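PDB 6QWT: genome polyprotein, which includes at its C-terminal end the 3Dpol chain described here, an RNA-dependent RNA polymerase that probably copies the viral RNA genome during replication. Local coordinates for residues 387-390 with 396-399. Numbering follows the deposited sequence.
Sequences VPDE and IHPV
Val387 and His397 face each other as an antiparallel hydrogen-bonded pair, and what surrounds them illustrates how a two-stranded hairpin is tied down by a side chain as well as by its backbone. Val387 N donates to His397 O (3.2 Å), and His397 N returns a shorter bond to Val387 O (2.7 Å). The tight part is the third bond, from His397 NE2 to Asp389 OD2 at 2.6 Å and nearly straight (170°). With CG beside the backbone N (chi1 -71°), the imidazole lies along the neighbouring strand, Val387 O and Asp389 CA at its edge. The carboxylate oxygen sits almost in the ring plane and receives the N-H on its anti lone pair, although the planes are turned 34° apart. Both residues are buried; two bonds grip OD2, from His397 and Gln463, and two more grip OD1, from the backbone nitrogens of Arg391 and Phe392, fixing the carboxylate at the start of the connecting loop. The more open side belongs to Val387, an exposed residue whose CG2 meets Val399 CG2 at 3.6 Å. On the opposite face from Val387 and His397, the non-hydrogen-bonded partners Pro388 and Ile396 lie side by side, Pro388 CG against Ile396 CD1 at 3.9 Å. The hairpin, strands 384-388 and 396-400, begins at the arginine that ends the FLKR sequence, consistent with motif E at the palm-thumb junction. It lies between two helices: Pro388 and Ile396 rest on Tyr220 of helix 212-222, whereas the His397 ring stacks on Trp466 of helix 459-469 and its ND1 is hydrogen-bonded to His430.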
loop_
_atom_site.group_PDB
_atom_site.type_symbol
_atom_site.label_atom_id
_atom_site.label_comp_id
_atom_site.label_asym_id
_atom_site.label_seq_id
_atom_site.Cartn_x
_atom_site.Cartn_y
_atom_site.Cartn_z
ATOM N N VAL A 387 2.886 -20.264 -7.933
ATOM C CA VAL A 387 3.265 -21.390 -8.772
ATOM C C VAL A 387 4.366 -22.195 -8.089
ATOM O O VAL A 387 5.472 -21.683 -7.893
ATOM C CB VAL A 387 3.725 -20.944 -10.170
ATOM C CG1 VAL A 387 4.171 -22.149 -10.984
ATOM C CG2 VAL A 387 2.606 -20.195 -10.885
ATOM N N PRO A 388 4.117 -23.448 -7.704
ATOM C CA PRO A 388 5.181 -24.258 -7.091
ATOM C C PRO A 388 6.345 -24.486 -8.047
ATOM O O PRO A 388 6.174 -24.573 -9.264
ATOM C CB PRO A 388 4.473 -25.577 -6.754
ATOM C CG PRO A 388 3.020 -25.219 -6.664
ATOM C CD PRO A 388 2.815 -24.132 -7.681
ATOM N N ASP A 389 7.542 -24.579 -7.473
ATOM C CA ASP A 389 8.733 -24.834 -8.271
ATOM C C ASP A 389 8.685 -26.238 -8.865
ATOM O O ASP A 389 8.258 -27.193 -8.209
ATOM C CB ASP A 389 9.985 -24.654 -7.412
ATOM C CG ASP A 389 11.270 -24.767 -8.213
ATOM O OD1 ASP A 389 11.931 -25.824 -8.125
ATOM O OD2 ASP A 389 11.621 -23.799 -8.924
ATOM N N GLU A 390 9.121 -26.358 -10.122
ATOM C CA GLU A 390 9.021 -27.633 -10.828
ATOM C C GLU A 390 9.865 -28.719 -10.170
ATOM O O GLU A 390 9.513 -29.902 -10.236
ATOM C CB GLU A 390 9.437 -27.456 -12.290
ATOM C CG GLU A 390 8.270 -27.251 -13.249
ATOM C CD GLU A 390 8.723 -26.924 -14.663
ATOM O OE1 GLU A 390 8.125 -26.019 -15.286
ATOM O OE2 GLU A 390 9.674 -27.571 -15.152
ATOM N N ILE A 396 7.400 -21.873 -3.505
ATOM C CA ILE A 396 6.382 -21.279 -4.362
ATOM C C ILE A 396 6.931 -20.009 -4.995
ATOM O O ILE A 396 7.384 -19.101 -4.289
ATOM C CB ILE A 396 5.095 -20.980 -3.572
ATOM C CG1 ILE A 396 4.714 -22.181 -2.698
ATOM C CG2 ILE A 396 3.962 -20.615 -4.519
ATOM C CD1 ILE A 396 4.406 -23.445 -3.481
ATOM N N HIS A 397 6.868 -19.943 -6.331
ATOM C CA HIS A 397 7.298 -18.772 -7.083
ATOM C C HIS A 397 6.210 -17.699 -7.065
ATOM O O HIS A 397 5.031 -18.008 -7.258
ATOM C CB HIS A 397 7.605 -19.138 -8.536
ATOM C CG HIS A 397 8.844 -19.959 -8.716
ATOM N ND1 HIS A 397 10.090 -19.397 -8.895
ATOM C CD2 HIS A 397 9.023 -21.300 -8.776
ATOM C CE1 HIS A 397 10.987 -20.357 -9.044
ATOM N NE2 HIS A 397 10.366 -21.520 -8.975
ATOM N N PRO A 398 6.576 -16.437 -6.841
ATOM C CA PRO A 398 5.662 -15.328 -7.146
ATOM C C PRO A 398 5.766 -14.958 -8.617
ATOM O O PRO A 398 6.768 -14.390 -9.062
ATOM C CB PRO A 398 6.166 -14.205 -6.230
ATOM C CG PRO A 398 7.624 -14.491 -6.055
ATOM C CD PRO A 398 7.806 -15.983 -6.171
ATOM N N VAL A 399 4.733 -15.296 -9.382
ATOM C CA VAL A 399 4.731 -15.109 -10.828
ATOM C C VAL A 399 3.859 -13.896 -11.130
ATOM O O VAL A 399 2.628 -13.989 -11.162
ATOM C CB VAL A 399 4.245 -16.361 -11.560
ATOM C CG1 VAL A 399 4.342 -16.174 -13.073
ATOM C CG2 VAL A 399 5.057 -17.568 -11.111
#